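Rhamnosidase B (Bacillus sp., PDB 2OKX) hydrolyses terminal alpha-L-rhamnose residues from glycosides, as a glycoside hydrolase family 78 alpha-L-rhamnosidase. Local coordinates at residues Val271-Val276 with His299-Asp304; Tyr245-Leu250 with Ala338-Phe343. All coordinates share one frame; numbering follows the deposited sequence.

Contact 1: Val271-Val276 with His299-Asp304; sequences VWVDGV and HLVLVD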
loop_
_atom_site.group_PDB
_atom_site.type_symbol
_atom_site.label_atom_id
_atom_site.label_comp_id
_atom_site.label_asym_id
_atom_site.label_seq_id
_atom_site.Cartn_x
_atom_site.Cartn_y
_atom_site.Cartn_z
ATOM N N VAL A 271 -5.023 12.303 29.253
ATOM C CA VAL A 271 -6.452 12.172 29.489
ATOM C C VAL A 271 -6.806 12.781 30.844
ATOM O O VAL A 271 -6.120 12.544 31.844
ATOM C CB VAL A 271 -6.878 10.683 29.493
ATOM C CG1 VAL A 271 -8.353 10.561 29.859
ATOM C CG2 VAL A 271 -6.619 10.058 28.121
ATOM N N TRP A 272 -7.876 13.568 30.862
ATOM C CA TRP A 272 -8.350 14.213 32.080
ATOM C C TRP A 272 -9.766 13.738 32.402
ATOM O O TRP A 272 -10.596 13.570 31.507
ATOM C CB TRP A 272 -8.362 15.738 31.904
ATOM C CG TRP A 272 -7.015 16.399 32.027
ATOM C CD1 TRP A 272 -6.520 17.051 33.121
ATOM C CD2 TRP A 272 -5.996 16.473 31.021
ATOM N NE1 TRP A 272 -5.258 17.529 32.859
ATOM C CE2 TRP A 272 -4.911 17.189 31.577
ATOM C CE3 TRP A 272 -5.893 16.006 29.704
ATOM C CZ2 TRP A 272 -3.735 17.448 30.862
ATOM C CZ3 TRP A 272 -4.724 16.264 28.992
ATOM C CH2 TRP A 272 -3.660 16.980 29.575
ATOM N N VAL A 273 -10.032 13.523 33.687
ATOM C CA VAL A 273 -11.349 13.097 34.149
ATOM C C VAL A 273 -11.723 14.012 35.312
ATOM O O VAL A 273 -11.027 14.050 36.327
ATOM C CB VAL A 273 -11.336 11.630 34.630
ATOM C CG1 VAL A 273 -12.693 11.258 35.213
ATOM C CG2 VAL A 273 -11.000 10.708 33.461
ATOM N N ASP A 274 -12.817 14.751 35.152
ATOM C CA ASP A 274 -13.260 15.682 36.183
ATOM C C ASP A 274 -12.154 16.704 36.457
ATOM O O ASP A 274 -11.946 17.119 37.594
ATOM C CB ASP A 274 -13.603 14.934 37.480
ATOM C CG ASP A 274 -14.740 13.943 37.302
ATOM O OD1 ASP A 274 -15.708 14.267 36.584
ATOM O OD2 ASP A 274 -14.674 12.845 37.891
ATOM N N GLY A 275 -11.436 17.087 35.405
ATOM C CA GLY A 275 -10.370 18.062 35.545
ATOM C C GLY A 275 -9.068 17.542 36.126
ATOM O O GLY A 275 -8.122 18.309 36.311
ATOM N N VAL A 276 -9.003 16.247 36.417
ATOM C CA VAL A 276 -7.790 15.664 36.980
ATOM C C VAL A 276 -7.047 14.815 35.949
ATOM O O VAL A 276 -7.630 13.932 35.316
ATOM C CB VAL A 276 -8.104 14.781 38.207
ATOM C CG1 VAL A 276 -6.813 14.215 38.782
ATOM C CG2 VAL A 276 -8.841 15.597 39.263
ATOM N N HIS A 299 -19.426 12.576 34.892
ATOM C CA HIS A 299 -17.997 12.869 34.865
ATOM C C HIS A 299 -17.601 13.365 33.484
ATOM O O HIS A 299 -17.987 12.779 32.470
ATOM C CB HIS A 299 -17.172 11.626 35.199
ATOM C CG HIS A 299 -17.488 11.024 36.532
ATOM N ND1 HIS A 299 -18.568 10.193 36.736
ATOM C CD2 HIS A 299 -16.862 11.128 37.728
ATOM C CE1 HIS A 299 -18.592 9.808 37.999
ATOM N NE2 HIS A 299 -17.568 10.361 38.623
ATOM N N LEU A 300 -16.834 14.449 33.448
ATOM C CA LEU A 300 -16.385 15.014 32.187
ATOM C C LEU A 300 -15.037 14.402 31.838
ATOM O O LEU A 300 -14.077 14.516 32.602
ATOM C CB LEU A 300 -16.257 16.538 32.300
ATOM C CG LEU A 300 -15.741 17.307 31.077
ATOM C CD1 LEU A 300 -16.625 17.040 29.871
ATOM C CD2 LEU A 300 -15.717 18.798 31.391
ATOM N N VAL A 301 -14.978 13.733 30.692
ATOM C CA VAL A 301 -13.739 13.110 30.242
ATOM C C VAL A 301 -13.174 13.951 29.114
ATOM O O VAL A 301 -13.873 14.262 28.148
ATOM C CB VAL A 301 -13.982 11.674 29.738
ATOM C CG1 VAL A 301 -12.666 11.047 29.278
ATOM C CG2 VAL A 301 -14.600 10.842 30.845
ATOM N N LEU A 302 -11.909 14.330 29.242
ATOM C CA LEU A 302 -11.259 15.155 28.233
ATOM C C LEU A 302 -9.994 14.455 27.745
ATOM O O LEU A 302 -9.100 14.150 28.532
ATOM C CB LEU A 302 -10.902 16.519 28.835
ATOM C CG LEU A 302 -10.953 17.742 27.920
ATOM C CD1 LEU A 302 -12.394 18.030 27.549
ATOM C CD2 LEU A 302 -10.353 18.947 28.633
ATOM N N VAL A 303 -9.928 14.194 26.445
ATOM C CA VAL A 303 -8.768 13.530 25.861
ATOM C C VAL A 303 -8.039 14.511 24.957
ATOM O O VAL A 303 -8.609 15.012 23.990
ATOM C CB VAL A 303 -9.187 12.300 25.018
ATOM C CG1 VAL A 303 -7.948 11.622 24.431
ATOM C CG2 VAL A 303 -9.978 11.316 25.878
ATOM N N ASP A 304 -6.786 14.802 25.276
ATOM C CA ASP A 304 -6.008 15.723 24.453
ATOM C C ASP A 304 -5.623 14.986 23.178
ATOM O O ASP A 304 -5.013 13.921 23.240
ATOM C CB ASP A 304 -4.746 16.171 25.196
ATOM C CG ASP A 304 -3.958 17.225 24.432
ATOM O OD1 ASP A 304 -2.935 17.693 24.963
ATOM O OD2 ASP A 304 -4.360 17.586 23.308
HETATM O O HOH W 1 -17.046 16.378 36.127
HETATM O O HOH W 2 -11.844 16.424 32.729
#
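W272 and L302 face each other as a hydrogen-bonded antiparallel pair: W272 N reaches L302 O at 2.7 Å, nearly straight at 173° and in the carbonyl plane, and L302 N returns a bond of the same length to W272 O. On the face carrying these two side chains, CB of W272 lies 4.1 Å from CB of L302. The tryptophan CG is anti to its carbonyl carbon (chi1 -78°), and the indole extends alongside D304, pointing the same way, with CZ3 meeting D304 CB at 3.8 Å at the ring edge. NE1 is taken by E369, while S269 and Y364 bind OD1 of D304. The other face is the tightly buried one. There V271 and V273 stand against V303 and V301 through their methyl groups, V271 CG2 being 4.2 Å from V303 CG1, and L260, F262, Y290 and L292 of a second antiparallel sheet close over the two valines of 271-273. Such face-to-face packing of two antiparallel sheets forms the beta sandwich of domain D2 of the alpha-L-rhamnosidase. Toward the turn the contact is looser and wetter. A type I' turn from V273 to V276 leads 271-273 into the short strand 276-277 and carries it away from 299-304; D274 and G275, both with positive phi, are partly exposed there, while V271, V273, V301 and V303 are buried. D274 N still bonds L300 O at 2.9 Å, but L300 N to D274 OD1 is long, bent and weak. One water bridges G275 N and L300 O, and another donates to D274 OD1 and weakly accepts from L300 N.

Contact 2: Tyr245-Leu250 with Ala338-Phe343; sequences YVATIL and ATIGTF
Strand 245-250 meets strand 338-340 antiparallel, with their short axes 4.5 Å apart at 136°, and the pairing covers Y245 with I340, V246 with T339 and A247 with A338. Four backbone bonds hold it, two to each hydrogen-bonded pair; the shortest runs from A247 N to A338 O at 2.6 Å. At the other pair, Y245 N lies in the carbonyl plane of I340 O, on a lone pair, whereas I340 N approaches Y245 O from above the carbonyl plane. Among the side chains, I340 is extended (chi2 177°), which carries CD1 along the sheet face to the methyl CB of A247 at 3.9 Å. Its CB also sits 4.3 Å from Y245 CD1. The short strand 338-340 lies between 240-252 and 384-386 in an antiparallel sheet of domain D2, one layer of its beta sandwich, and helix 362-370 packs over the face bearing Y245 and I340 through L367. Beyond the strand, G341 and a cis peptide before T342 redirect the chain, bringing F343 back against the tyrosine: its CE1 lies 4.2 Å from Y245 CE1, near the plane of the tyrosine ring and at its edge. W383 and H361 also meet the F343 ring. The tyrosine hydroxyl is bound to the backbone O of Y364. On the opposite face, V246 CG2 and T339 CG2 are 4.4 Å apart, and T339 OG1 is held by Q228.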
loop_
_atom_site.group_PDB
_atom_site.type_symbol
_atom_site.label_atom_id
_atom_site.label_comp_id
_atom_site.label_asym_id
_atom_site.label_seq_id
_atom_site.Cartn_x
_atom_site.Cartn_y
_atom_site.Cartn_z
ATOM N N TYR A 245 -9.211 18.934 21.965
ATOM C CA TYR A 245 -9.564 17.752 22.745
ATOM C C TYR A 245 -10.823 17.077 22.230
ATOM O O TYR A 245 -11.554 17.623 21.406
ATOM C CB TYR A 245 -9.858 18.111 24.206
ATOM C CG TYR A 245 -8.814 18.918 24.931
ATOM C CD1 TYR A 245 -8.718 20.297 24.752
ATOM C CD2 TYR A 245 -7.940 18.304 25.825
ATOM C CE1 TYR A 245 -7.773 21.046 25.453
ATOM C CE2 TYR A 245 -6.994 19.040 26.527
ATOM C CZ TYR A 245 -6.916 20.407 26.337
ATOM O OH TYR A 245 -5.971 21.125 27.029
ATOM N N VAL A 246 -11.056 15.874 22.734
ATOM C CA VAL A 246 -12.272 15.138 22.439
ATOM C C VAL A 246 -12.926 15.167 23.809
ATOM O O VAL A 246 -12.255 14.932 24.815
ATOM C CB VAL A 246 -12.011 13.671 22.048
ATOM C CG1 VAL A 246 -13.301 12.863 22.201
ATOM C CG2 VAL A 246 -11.530 13.598 20.610
ATOM N N ALA A 247 -14.220 15.457 23.865
ATOM C CA ALA A 247 -14.889 15.516 25.156
ATOM C C ALA A 247 -16.242 14.825 25.166
ATOM O O ALA A 247 -16.984 14.864 24.183
ATOM C CB ALA A 247 -15.046 16.968 25.591
ATOM N N THR A 248 -16.551 14.196 26.293
ATOM C CA THR A 248 -17.817 13.508 26.466
ATOM C C THR A 248 -18.145 13.431 27.950
ATOM O O THR A 248 -17.249 13.439 28.802
ATOM C CB THR A 248 -17.767 12.067 25.906
ATOM O OG1 THR A 248 -19.095 11.525 25.861
ATOM C CG2 THR A 248 -16.898 11.180 26.790
ATOM N N ILE A 249 -19.436 13.363 28.253
ATOM C CA ILE A 249 -19.883 13.257 29.634
ATOM C C ILE A 249 -20.201 11.797 29.917
ATOM O O ILE A 249 -21.073 11.209 29.279
ATOM C CB ILE A 249 -21.152 14.095 29.889
ATOM C CG1 ILE A 249 -20.884 15.566 29.570
ATOM C CG2 ILE A 249 -21.590 13.941 31.338
ATOM C CD1 ILE A 249 -19.816 16.188 30.443
ATOM N N LEU A 250 -19.480 11.216 30.869
ATOM C CA LEU A 250 -19.677 9.827 31.258
ATOM C C LEU A 250 -20.563 9.789 32.496
ATOM O O LEU A 250 -20.188 10.311 33.543
ATOM C CB LEU A 250 -18.328 9.174 31.573
ATOM C CG LEU A 250 -18.349 7.779 32.200
ATOM C CD1 LEU A 250 -19.014 6.801 31.254
ATOM C CD2 LEU A 250 -16.927 7.336 32.510
ATOM N N ALA A 338 -17.900 15.318 21.566
ATOM C CA ALA A 338 -17.748 16.658 21.024
ATOM C C ALA A 338 -16.254 16.935 20.993
ATOM O O ALA A 338 -15.487 16.281 21.695
ATOM C CB ALA A 338 -18.449 17.673 21.917
ATOM N N THR A 339 -15.833 17.883 20.169
ATOM C CA THR A 339 -14.422 18.222 20.126
ATOM C C THR A 339 -14.283 19.676 20.544
ATOM O O THR A 339 -15.183 20.483 20.316
ATOM C CB THR A 339 -13.815 18.009 18.723
ATOM O OG1 THR A 339 -14.542 18.773 17.756
ATOM C CG2 THR A 339 -13.869 16.536 18.349
ATOM N N ILE A 340 -13.164 19.994 21.183
ATOM C CA ILE A 340 -12.899 21.350 21.642
ATOM C C ILE A 340 -11.713 21.900 20.860
ATOM O O ILE A 340 -10.596 21.394 20.972
ATOM C CB ILE A 340 -12.574 21.360 23.145
ATOM C CG1 ILE A 340 -13.649 20.583 23.907
ATOM C CG2 ILE A 340 -12.509 22.798 23.650
ATOM C CD1 ILE A 340 -13.393 20.469 25.397
ATOM N N GLY A 341 -11.969 22.940 20.072
ATOM C CA GLY A 341 -10.937 23.545 19.250
ATOM C C GLY A 341 -11.615 24.107 18.014
ATOM O O GLY A 341 -12.811 24.397 18.059
ATOM N N THR A 342 -10.893 24.254 16.907
ATOM C CA THR A 342 -9.482 23.904 16.798
ATOM C C THR A 342 -8.643 25.133 17.159
ATOM O O THR A 342 -8.638 26.116 16.425
ATOM C CB THR A 342 -9.172 23.465 15.357
ATOM O OG1 THR A 342 -10.121 22.464 14.961
ATOM C CG2 THR A 342 -7.762 22.903 15.252
ATOM N N PHE A 343 -7.935 25.066 18.283
ATOM C CA PHE A 343 -7.133 26.190 18.751
ATOM C C PHE A 343 -6.088 26.672 17.754
ATOM O O PHE A 343 -5.849 27.870 17.633
ATOM C CB PHE A 343 -6.475 25.850 20.091
ATOM C CG PHE A 343 -7.465 25.516 21.176
ATOM C CD1 PHE A 343 -7.761 24.191 21.487
ATOM C CD2 PHE A 343 -8.133 26.529 21.858
ATOM C CE1 PHE A 343 -8.711 23.879 22.461
ATOM C CE2 PHE A 343 -9.084 26.230 22.833
ATOM C CZ PHE A 343 -9.374 24.901 23.136
#

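From the N terminus, strand 240-252 supplies the first segment of contact 2, and the chain then passes through strand 256-262 of the facing sheet before reaching 271-276. After the turn and strand 288-294, it returns as 299-304, closing contact 1 across a 22-residue loop. Only later does 338-343 arrive to close contact 2 across 87 residues, so the shorter closure falls wholly within the longer one and the two do not cross. Strands 240-252 and 297-309 are neighbours, probably joined by H299 O to L250 N at 2.7 Å and V303 O to V246 N at 2.9 Å, which makes contacts 1 and 2 parts of one sheet, their centres about 10 Å apart.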